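Local coordinates for glycosyl hydrolase, family 31/fibronectin type III domain protein (Clostridium perfringens, PDB 4UAP) that binds N-acetylgalactosamine through a calcium-containing beta-sandwich module of carbohydrate-binding family 32, probably directing its parent glycoside hydrolase to galacto-configured glycans, at residues L21-L24 with I25-T28; T28-D32 with D33-M37; W41-T44 with S45-D49; R75-S78 with N79-N83. All coordinates share one frame; numbering follows the deposited sequence.

Contact 1 (L21-L24 with I25-T28); sequences LDKL and IDGT. With CA (calcium ion), chain D.
Two oxygens that would normally repel, K23 O and D26 OD1, lie only 2.8 Å apart because both are ligands of one calcium ion. The backbone carbonyl of K23 closes to 2.3 Å from the metal (K23 O to calcium), and D26 contributes OD1 of its carboxylate at 2.5 Å from it. OD2 of D26 is 3.9 Å from the ion, so the carboxylate binds through one oxygen. T28 supplies two more ligands, its carbonyl O and its hydroxyl OG1. That hydroxyl also donates to D26 OD2 at 2.5 Å, on the syn side of the carboxylate, which ties the second oxygen and limits rotation of the group. D26 reaches the ion because its CG stands between backbone N and carbonyl carbon (chi1 63°), turning the carboxylate back over the preceding turn. The alkyl chain of K23 crosses this carboxylate, CD lying 3.8 Å from D26 OD2, while its ammonium runs on to the carbonyl of S34. The chain before I25 is a short 3-10 segment, 21-24, and I25 N donates to D22 O at 3.1 Å. L24 faces V8, M57 and F59 in the sandwich interior. S35, N143 and E144 complete a seven-oxygen shell, the structural calcium site found in many family 32 carbohydrate-binding modules.

Contact 2 (T28-D32 with D33-M37); sequences TTSSD and DSSRM. With CA (calcium ion), chain D.
S35 turns its CB toward T28 and S30 and forms the dense side of this loop. Its OG meets S30 OG at 2.7 Å, while S35 CB rests 3.1 Å from S30 O and also packs against T28 OG1. The torsion that sets S35 OG anti to the carbonyl carbon (chi1 -57°) brings the two serine hydroxyls together. Separately, the S35 carbonyl binds calcium at 2.4 Å (S35 O to the ion). S30 OG donates to D32 OD2, approaching from above the carboxylate plane. A backbone bond from S35 N to D32 O closes the turn.

R36, also buried, lies along the other flank. Its NH1 gives a bond of 2.8 Å to S31 O, which sits within 2° of the guanidinium plane. The same nitrogen makes a salt bridge to D33 OD1 at 2.8 Å, using the anti lone pair of that oxygen, and NH2 pairs with D38. D32 and D33 are exposed, though each carboxylate has a partner in the loop; the looser spot is the S34 hydroxyl, whose OG comes no nearer to the preceding segment than 3.9 Å, from D32 CB.

Edge-on bonding and two carboxylates therefore fix the rotation of the guanidinium and probably neutralise part of its charge beside the bound sugar, while the neighbouring S35 carbonyl links this sugar-binding residue to the calcium shell.

Contact 3 (W41-T44 with S45-D49); sequences WIFT and SDQQD. With NGA (2-acetamido-2-deoxy-beta-D-galactopyranose), chain C.
Hydrogen bonds from one amide, that of Q47, account for most of the polar contact. Its NE2 donates to W41 O at 3.0 Å in a nearly straight bond, and also to D49 O, both acceptors lying close to the amide plane. OE1 receives F43 N at 2.7 Å and, weakly, T44 N. An extended side chain, with CG anti to the backbone N (chi1 -174°), carries the amide across the loop to these groups. The type I turn T44-Q47 has a weak closing bond from Q47 N to T44 O, supplemented by T44 OG1, which donates to D46 OD1 at 2.9 Å, nearly along the C-O axis of that oxygen.

Hydrocarbon groups pack around the amide. I42 CD1 passes obliquely at 4.0 Å from Q47 NE2, and the F43 ring presents an edge to OE1, its plane 18° from that of the amide.

The sugar is held by W41 and I42. The indole takes 2-acetamido-2-deoxy-beta-D-galactopyranose over one face, with the sugar C4 3.5 Å above the ring plane and displaced toward the rim; C3, C5 and C6 also touch, as in CH-pi stacking. I42 N donates to the sugar O6 at 3.0 Å, almost straight at 174°. D38 accepts from W41 NE1, and R75 binds the same sugar. An aromatic platform on an exposed loop is characteristic of galactose-type carbohydrate-binding sites.

Contact 4 (R75-S78 with N79-N83); sequences RMNS and NGTIN. With NGA (2-acetamido-2-deoxy-beta-D-galactopyranose), chain C; GOL (glycerol), chain E.
R75 and N83 run side by side, their flat ends stacked with guanidinium and amide planes 27° apart. N83 OD1 lies 3.2 Å above one guanidinium face of R75, offset toward the rim, and accepts from A85 N. R75 is fully extended, with CG opposite the backbone N (chi1 -178°), which delivers NH1 to the sugar O3 at 2.9 Å and to its O4, with weaker bonds from NH2 to O3 and O7. N83 ND2 donates to N77 OD1 at 2.8 Å, on a lone pair in the carbonyl plane, the two amides standing 80° apart. N77 in turn points ND2 straight at T81 OG1, 3.0 Å away. Within the type I turn N77-G80, N79 folds its CG back between N and the carbonyl carbon, so that OD1 accepts T81 N, an Asx turn, and also T81 OG1 (2.6 Å from OD1). M76 brings SD to 3.8 Å from I82 CG1. A glycerol, probably from the crystallisation liquor, hydrogen-bonds through O3 to S78 OG and accepts from N79 N at the exposed tip. This hairpin-like loop, with a single bridge between M76 and I82, joins strand 64-74 to strand 87-96; R75 packs on A141 and N143 of strand 141-149.

How the contacts relate
No contact is deep core. Contact 2 is partly buried, whereas contacts 1, 3 and 4 are surface contacts, although contact 1 sends L24 into the sandwich. Contacts 1 and 2 share T28 and the calcium ion, their centres 8 Å apart, in the loop between strands 6-9 and 37-38; contact 1 is mostly oxygen coordination, contact 2 adds salt bridges and serine hydroxyl bonds. Contacts 3 and 4 do not touch, with nearest atoms about 6 Å apart, yet both reach the same sugar, one by stacking and a backbone N-H, the other by a guanidinium. Contact 2 connects the two sites: R36, also of the sugar pocket, approaches W41 and R75, and S31 OG is probably hydrogen-bonded to M76 N.

Contact 1 (L21-L24 with I25-T28)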
loop_
_atom_site.group_PDB
_atom_site.type_symbol
_atom_site.label_atom_id
_atom_site.label_comp_id
_atom_site.label_asym_id
_atom_site.label_seq_id
_atom_site.Cartn_x
_atom_site.Cartn_y
_atom_site.Cartn_z
ATOM N N LEU A 21 -7.207 5.624 -3.684
ATOM C CA LEU A 21 -6.638 4.323 -4.044
ATOM C C LEU A 21 -5.934 4.320 -5.396
ATOM O O LEU A 21 -4.967 3.598 -5.593
ATOM C CB LEU A 21 -7.745 3.258 -4.042
ATOM C CG LEU A 21 -8.380 2.976 -2.675
ATOM C CD1 LEU A 21 -9.599 2.055 -2.803
ATOM C CD2 LEU A 21 -7.355 2.381 -1.746
ATOM N N ASP A 22 -6.440 5.121 -6.326
ATOM C CA ASP A 22 -5.888 5.199 -7.671
ATOM C C ASP A 22 -4.424 5.626 -7.666
ATOM O O ASP A 22 -3.658 5.249 -8.558
ATOM C CB ASP A 22 -6.718 6.165 -8.523
ATOM C CG ASP A 22 -6.768 7.567 -7.930
ATOM O OD1 ASP A 22 -7.375 7.740 -6.851
ATOM O OD2 ASP A 22 -6.199 8.498 -8.539
ATOM N N LYS A 23 -4.030 6.391 -6.649
ATOM C CA LYS A 23 -2.647 6.874 -6.550
ATOM C C LYS A 23 -1.667 5.759 -6.169
ATOM O O LYS A 23 -0.453 5.955 -6.193
ATOM C CB LYS A 23 -2.559 8.029 -5.542
ATOM C CG LYS A 23 -3.309 9.301 -5.981
ATOM C CD LYS A 23 -2.720 9.858 -7.280
ATOM C CE LYS A 23 -3.462 11.108 -7.770
ATOM N NZ LYS A 23 -3.048 12.340 -7.040
ATOM N N LEU A 24 -2.190 4.593 -5.803
ATOM C CA LEU A 24 -1.328 3.445 -5.525
ATOM C C LEU A 24 -0.838 2.804 -6.817
ATOM O O LEU A 24 0.183 2.120 -6.828
ATOM C CB LEU A 24 -2.060 2.386 -4.685
ATOM C CG LEU A 24 -2.469 2.758 -3.260
ATOM C CD1 LEU A 24 -3.379 1.661 -2.653
ATOM C CD2 LEU A 24 -1.234 3.004 -2.381
ATOM N N ILE A 25 -1.569 3.017 -7.907
ATOM C CA ILE A 25 -1.230 2.349 -9.160
ATOM C C ILE A 25 -1.206 3.291 -10.368
ATOM O O ILE A 25 -1.321 2.845 -11.510
ATOM C CB ILE A 25 -2.215 1.189 -9.447
ATOM C CG1 ILE A 25 -3.642 1.717 -9.584
ATOM C CG2 ILE A 25 -2.183 0.161 -8.326
ATOM C CD1 ILE A 25 -4.665 0.652 -9.940
ATOM N N ASP A 26 -1.029 4.587 -10.131
ATOM C CA ASP A 26 -1.070 5.542 -11.238
ATOM C C ASP A 26 0.290 5.692 -11.922
ATOM O O ASP A 26 0.426 6.459 -12.870
ATOM C CB ASP A 26 -1.551 6.905 -10.755
ATOM C CG ASP A 26 -0.611 7.518 -9.745
ATOM O OD1 ASP A 26 -0.209 6.800 -8.808
ATOM O OD2 ASP A 26 -0.258 8.708 -9.890
ATOM N N GLY A 27 1.291 4.963 -11.439
ATOM C CA GLY A 27 2.605 4.979 -12.056
ATOM C C GLY A 27 3.494 6.091 -11.532
ATOM O O GLY A 27 4.436 6.504 -12.204
ATOM N N THR A 28 3.198 6.588 -10.335
ATOM C CA THR A 28 4.012 7.630 -9.722
ATOM C C THR A 28 4.628 7.132 -8.431
ATOM O O THR A 28 3.927 6.950 -7.438
ATOM C CB THR A 28 3.193 8.909 -9.418
ATOM O OG1 THR A 28 1.994 8.558 -8.711
ATOM C CG2 THR A 28 2.820 9.631 -10.713
HETATM CA CA CA D . 1.481 6.853 -6.992
#

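Contact 2 (T28-D32 with D33-M37)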
loop_
_atom_site.group_PDB
_atom_site.type_symbol
_atom_site.label_atom_id
_atom_site.label_comp_id
_atom_site.label_asym_id
_atom_site.label_seq_id
_atom_site.Cartn_x
_atom_site.Cartn_y
_atom_site.Cartn_z
ATOM N N THR A 28 3.198 6.588 -10.335
ATOM C CA THR A 28 4.012 7.630 -9.722
ATOM C C THR A 28 4.628 7.132 -8.431
ATOM O O THR A 28 3.927 6.950 -7.438
ATOM C CB THR A 28 3.193 8.909 -9.418
ATOM O OG1 THR A 28 1.994 8.558 -8.711
ATOM C CG2 THR A 28 2.820 9.631 -10.713
ATOM N N THR A 29 5.942 6.943 -8.427
ATOM C CA THR A 29 6.604 6.379 -7.253
ATOM C C THR A 29 7.291 7.422 -6.376
ATOM O O THR A 29 7.856 7.085 -5.338
ATOM C CB THR A 29 7.658 5.337 -7.666
ATOM O OG1 THR A 29 8.591 5.950 -8.562
ATOM C CG2 THR A 29 6.998 4.142 -8.348
ATOM N N SER A 30 7.261 8.684 -6.787
ATOM C CA SER A 30 7.909 9.729 -5.988
ATOM C C SER A 30 7.105 10.008 -4.725
ATOM O O SER A 30 5.943 9.600 -4.616
ATOM C CB SER A 30 8.075 11.018 -6.794
ATOM O OG SER A 30 6.848 11.727 -6.849
ATOM N N SER A 31 7.716 10.712 -3.779
ATOM C CA SER A 31 7.067 11.022 -2.501
ATOM C C SER A 31 6.244 12.311 -2.532
ATOM O O SER A 31 5.681 12.713 -1.508
ATOM C CB SER A 31 8.115 11.119 -1.388
ATOM O OG SER A 31 8.745 9.865 -1.168
ATOM N N ASP A 32 6.170 12.951 -3.699
ATOM C CA ASP A 32 5.413 14.194 -3.870
ATOM C C ASP A 32 3.959 13.999 -3.462
ATOM O O ASP A 32 3.430 12.903 -3.628
ATOM C CB ASP A 32 5.482 14.660 -5.326
ATOM C CG ASP A 32 6.908 14.981 -5.777
ATOM O OD1 ASP A 32 7.581 15.793 -5.106
ATOM O OD2 ASP A 32 7.357 14.418 -6.801
ATOM N N ASP A 33 3.311 15.048 -2.947
ATOM C CA ASP A 33 1.890 14.966 -2.581
ATOM C C ASP A 33 1.047 14.440 -3.736
ATOM O O ASP A 33 0.075 13.705 -3.528
ATOM C CB ASP A 33 1.334 16.332 -2.159
ATOM C CG ASP A 33 1.856 16.802 -0.811
ATOM O OD1 ASP A 33 2.449 15.989 -0.066
ATOM O OD2 ASP A 33 1.652 17.994 -0.488
ATOM N N SER A 34 1.416 14.833 -4.955
ATOM C CA SER A 34 0.633 14.483 -6.133
ATOM C C SER A 34 0.751 13.000 -6.532
ATOM O O SER A 34 -0.027 12.515 -7.358
ATOM C CB SER A 34 1.047 15.372 -7.307
ATOM O OG SER A 34 2.419 15.187 -7.608
ATOM N N SER A 35 1.711 12.287 -5.947
ATOM C CA SER A 35 1.914 10.857 -6.246
ATOM C C SER A 35 1.181 9.903 -5.299
ATOM O O SER A 35 0.929 8.745 -5.646
ATOM C CB SER A 35 3.409 10.504 -6.201
ATOM O OG SER A 35 4.179 11.299 -7.090
ATOM N N ARG A 36 0.853 10.378 -4.102
ATOM C CA ARG A 36 0.556 9.483 -2.984
ATOM C C ARG A 36 -0.916 9.189 -2.725
ATOM O O ARG A 36 -1.790 9.994 -3.052
ATOM C CB ARG A 36 1.140 10.062 -1.685
ATOM C CG ARG A 36 2.631 10.355 -1.703
ATOM C CD ARG A 36 3.138 10.541 -0.275
ATOM N NE ARG A 36 2.253 11.422 0.486
ATOM C CZ ARG A 36 2.403 12.740 0.597
ATOM N NH1 ARG A 36 3.427 13.363 0.010
ATOM N NH2 ARG A 36 1.524 13.436 1.304
ATOM N N MET A 37 -1.159 8.025 -2.119
ATOM C CA MET A 37 -2.379 7.739 -1.370
ATOM C C MET A 37 -2.119 8.081 0.098
ATOM O O MET A 37 -1.158 7.578 0.691
ATOM C CB MET A 37 -2.786 6.262 -1.504
ATOM C CG MET A 37 -4.113 5.886 -0.797
ATOM S SD MET A 37 -4.204 4.193 -0.136
ATOM C CE MET A 37 -3.230 4.451 1.334
HETATM CA CA CA D . 1.481 6.853 -6.992
#

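Contact 3 (W41-T44 with S45-D49)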
loop_
_atom_site.group_PDB
_atom_site.type_symbol
_atom_site.label_atom_id
_atom_site.label_comp_id
_atom_site.label_asym_id
_atom_site.label_seq_id
_atom_site.Cartn_x
_atom_site.Cartn_y
_atom_site.Cartn_z
ATOM N N TRP A 41 -6.005 13.900 5.849
ATOM C CA TRP A 41 -5.164 14.854 6.573
ATOM C C TRP A 41 -5.908 15.461 7.755
ATOM O O TRP A 41 -7.127 15.638 7.710
ATOM C CB TRP A 41 -4.681 15.972 5.648
ATOM C CG TRP A 41 -3.697 15.527 4.611
ATOM C CD1 TRP A 41 -3.392 14.237 4.255
ATOM C CD2 TRP A 41 -2.897 16.374 3.785
ATOM N NE1 TRP A 41 -2.443 14.239 3.262
ATOM C CE2 TRP A 41 -2.121 15.536 2.955
ATOM C CE3 TRP A 41 -2.744 17.766 3.681
ATOM C CZ2 TRP A 41 -1.211 16.043 2.021
ATOM C CZ3 TRP A 41 -1.839 18.269 2.751
ATOM C CH2 TRP A 41 -1.084 17.408 1.934
ATOM N N ILE A 42 -5.168 15.756 8.815
ATOM C CA ILE A 42 -5.714 16.418 9.985
ATOM C C ILE A 42 -5.504 17.925 9.878
ATOM O O ILE A 42 -4.366 18.384 9.872
ATOM C CB ILE A 42 -5.052 15.921 11.280
ATOM C CG1 ILE A 42 -5.073 14.393 11.350
ATOM C CG2 ILE A 42 -5.736 16.543 12.492
ATOM C CD1 ILE A 42 -6.423 13.816 11.185
ATOM N N PHE A 43 -6.597 18.682 9.808
ATOM C CA PHE A 43 -6.531 20.125 9.574
ATOM C C PHE A 43 -6.797 20.957 10.820
ATOM O O PHE A 43 -6.381 22.110 10.894
ATOM C CB PHE A 43 -7.535 20.536 8.496
ATOM C CG PHE A 43 -7.190 20.039 7.119
ATOM C CD1 PHE A 43 -6.299 20.732 6.328
ATOM C CD2 PHE A 43 -7.773 18.882 6.615
ATOM C CE1 PHE A 43 -5.982 20.287 5.059
ATOM C CE2 PHE A 43 -7.462 18.434 5.352
ATOM C CZ PHE A 43 -6.568 19.132 4.570
ATOM N N THR A 44 -7.533 20.388 11.775
ATOM C CA THR A 44 -7.851 21.094 13.013
ATOM C C THR A 44 -7.650 20.179 14.201
ATOM O O THR A 44 -7.671 18.952 14.073
ATOM C CB THR A 44 -9.302 21.628 13.047
ATOM O OG1 THR A 44 -10.219 20.523 13.094
ATOM C CG2 THR A 44 -9.588 22.488 11.825
ATOM N N SER A 45 -7.456 20.793 15.361
ATOM C CA SER A 45 -7.234 20.058 16.593
ATOM C C SER A 45 -8.494 19.345 17.081
ATOM O O SER A 45 -8.395 18.437 17.892
ATOM C CB SER A 45 -6.713 21.005 17.685
ATOM O OG SER A 45 -7.551 22.147 17.803
ATOM N N ASP A 46 -9.672 19.747 16.604
ATOM C CA ASP A 46 -10.910 19.087 17.058
ATOM C C ASP A 46 -11.598 18.257 15.967
ATOM O O ASP A 46 -12.735 17.806 16.128
ATOM C CB ASP A 46 -11.890 20.120 17.622
ATOM C CG ASP A 46 -12.303 21.169 16.602
ATOM O OD1 ASP A 46 -11.800 21.138 15.455
ATOM O OD2 ASP A 46 -13.127 22.040 16.960
ATOM N N GLN A 47 -10.893 18.047 14.863
ATOM C CA GLN A 47 -11.412 17.273 13.743
ATOM C C GLN A 47 -11.798 15.854 14.158
ATOM O O GLN A 47 -11.022 15.158 14.806
ATOM C CB GLN A 47 -10.365 17.226 12.631
ATOM C CG GLN A 47 -10.821 16.572 11.347
ATOM C CD GLN A 47 -9.753 16.688 10.282
ATOM O OE1 GLN A 47 -9.085 17.712 10.192
ATOM N NE2 GLN A 47 -9.575 15.638 9.484
ATOM N N GLN A 48 -12.993 15.422 13.775
ATOM C CA GLN A 48 -13.460 14.088 14.155
ATOM C C GLN A 48 -13.585 13.188 12.932
ATOM O O GLN A 48 -13.630 11.967 13.066
ATOM C CB GLN A 48 -14.796 14.163 14.909
ATOM C CG GLN A 48 -14.688 14.770 16.311
ATOM C CD GLN A 48 -13.585 14.119 17.154
ATOM O OE1 GLN A 48 -12.632 14.783 17.579
ATOM N NE2 GLN A 48 -13.715 12.815 17.398
ATOM N N ASP A 49 -13.624 13.802 11.748
ATOM C CA ASP A 49 -13.542 13.085 10.470
ATOM C C ASP A 49 -12.102 12.641 10.164
ATOM O O ASP A 49 -11.294 13.430 9.661
ATOM C CB ASP A 49 -14.065 13.974 9.338
ATOM C CG ASP A 49 -14.019 13.290 7.982
ATOM O OD1 ASP A 49 -13.801 13.992 6.967
ATOM O OD2 ASP A 49 -14.210 12.054 7.928
HETATM C C1 NGA C . 1.019 16.881 7.413
HETATM C C2 NGA C . 1.869 16.553 6.189
HETATM C C3 NGA C . 0.986 16.000 5.089
HETATM C C4 NGA C . 0.169 14.844 5.652
HETATM C C5 NGA C . -0.715 15.379 6.780
HETATM C C6 NGA C . -1.597 14.357 7.485
HETATM C C7 NGA C . 3.919 17.767 5.552
HETATM C C8 NGA C . 4.479 19.055 5.020
HETATM N N2 NGA C . 2.589 17.733 5.708
HETATM O O1 NGA C . 1.884 17.006 8.516
HETATM O O3 NGA C . 1.824 15.612 4.027
HETATM O O4 NGA C . 1.056 13.867 6.151
HETATM O O5 NGA C . 0.104 15.882 7.794
HETATM O O6 NGA C . -2.259 14.973 8.586
HETATM O O7 NGA C . 4.676 16.821 5.816
#

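Contact 4 (R75-S78 with N79-N83)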
loop_
_atom_site.group_PDB
_atom_site.type_symbol
_atom_site.label_atom_id
_atom_site.label_comp_id
_atom_site.label_asym_id
_atom_site.label_seq_id
_atom_site.Cartn_x
_atom_site.Cartn_y
_atom_site.Cartn_z
ATOM N N ARG A 75 6.799 6.785 1.678
ATOM C CA ARG A 75 7.015 8.221 1.608
ATOM C C ARG A 75 8.335 8.571 2.279
ATOM O O ARG A 75 8.510 8.344 3.474
ATOM C CB ARG A 75 5.866 8.990 2.262
ATOM C CG ARG A 75 6.049 10.504 2.165
ATOM C CD ARG A 75 5.006 11.242 2.970
ATOM N NE ARG A 75 5.207 12.681 2.866
ATOM C CZ ARG A 75 4.404 13.579 3.423
ATOM N NH1 ARG A 75 3.351 13.177 4.127
ATOM N NH2 ARG A 75 4.659 14.871 3.275
ATOM N N MET A 76 9.257 9.131 1.504
ATOM C CA MET A 76 10.584 9.463 2.019
ATOM C C MET A 76 10.815 10.973 2.028
ATOM O O MET A 76 10.244 11.709 1.215
ATOM C CB MET A 76 11.682 8.782 1.187
ATOM C CG MET A 76 11.488 7.267 1.000
ATOM S SD MET A 76 11.383 6.320 2.535
ATOM C CE MET A 76 13.110 6.312 3.009
ATOM N N ASN A 77 11.658 11.425 2.949
ATOM C CA ASN A 77 12.105 12.812 2.950
ATOM C C ASN A 77 13.183 12.985 1.902
ATOM O O ASN A 77 13.778 12.003 1.471
ATOM C CB ASN A 77 12.637 13.206 4.326
ATOM C CG ASN A 77 11.596 13.064 5.397
ATOM O OD1 ASN A 77 10.462 13.515 5.229
ATOM N ND2 ASN A 77 11.966 12.437 6.507
ATOM N N SER A 78 13.450 14.227 1.503
ATOM C CA SER A 78 14.442 14.484 0.458
ATOM C C SER A 78 15.834 13.955 0.827
ATOM O O SER A 78 16.619 13.619 -0.055
ATOM C CB SER A 78 14.526 15.986 0.155
ATOM O OG SER A 78 14.966 16.702 1.298
ATOM N N ASN A 79 16.139 13.866 2.119
ATOM C CA ASN A 79 17.457 13.389 2.535
ATOM C C ASN A 79 17.542 11.869 2.654
ATOM O O ASN A 79 18.512 11.339 3.188
ATOM C CB ASN A 79 17.877 14.038 3.868
ATOM C CG ASN A 79 17.018 13.595 5.045
ATOM O OD1 ASN A 79 16.070 12.819 4.893
ATOM N ND2 ASN A 79 17.355 14.085 6.234
ATOM N N GLY A 80 16.522 11.163 2.177
ATOM C CA GLY A 80 16.570 9.713 2.188
ATOM C C GLY A 80 16.077 9.033 3.455
ATOM O O GLY A 80 16.019 7.801 3.512
ATOM N N THR A 81 15.729 9.811 4.477
ATOM C CA THR A 81 15.122 9.234 5.673
ATOM C C THR A 81 13.618 9.036 5.436
ATOM O O THR A 81 13.018 9.743 4.629
ATOM C CB THR A 81 15.329 10.118 6.911
ATOM O OG1 THR A 81 14.743 11.403 6.669
ATOM C CG2 THR A 81 16.830 10.284 7.222
ATOM N N ILE A 82 13.015 8.081 6.137
ATOM C CA ILE A 82 11.592 7.801 5.951
ATOM C C ILE A 82 10.741 8.872 6.660
ATOM O O ILE A 82 11.026 9.262 7.800
ATOM C CB ILE A 82 11.229 6.400 6.463
ATOM C CG1 ILE A 82 9.843 5.983 5.966
ATOM C CG2 ILE A 82 11.332 6.333 7.997
ATOM C CD1 ILE A 82 9.635 4.469 5.975
ATOM N N ASN A 83 9.713 9.365 5.974
ATOM C CA ASN A 83 8.888 10.431 6.534
ATOM C C ASN A 83 8.026 9.927 7.682
ATOM O O ASN A 83 7.670 8.753 7.740
ATOM C CB ASN A 83 8.008 11.065 5.446
ATOM C CG ASN A 83 7.170 12.222 5.971
ATOM O OD1 ASN A 83 5.965 12.080 6.187
ATOM N ND2 ASN A 83 7.812 13.373 6.191
HETATM C C1 NGA C . 1.019 16.881 7.413
HETATM C C2 NGA C . 1.869 16.553 6.189
HETATM C C3 NGA C . 0.986 16.000 5.089
HETATM C C4 NGA C . 0.169 14.844 5.652
HETATM C C5 NGA C . -0.715 15.379 6.780
HETATM C C6 NGA C . -1.597 14.357 7.485
HETATM C C7 NGA C . 3.919 17.767 5.552
HETATM C C8 NGA C . 4.479 19.055 5.020
HETATM N N2 NGA C . 2.589 17.733 5.708
HETATM O O1 NGA C . 1.884 17.006 8.516
HETATM O O3 NGA C . 1.824 15.612 4.027
HETATM O O4 NGA C . 1.056 13.867 6.151
HETATM O O5 NGA C . 0.104 15.882 7.794
HETATM O O6 NGA C . -2.259 14.973 8.586
HETATM O O7 NGA C . 4.676 16.821 5.816
HETATM C C1 GOL E . 13.637 18.572 4.870
HETATM O O1 GOL E . 13.527 18.822 3.484
HETATM C C2 GOL E . 15.003 17.980 5.213
HETATM O O2 GOL E . 15.494 18.522 6.422
HETATM C C3 GOL E . 14.877 16.465 5.330
HETATM O O3 GOL E . 14.758 15.935 4.031
#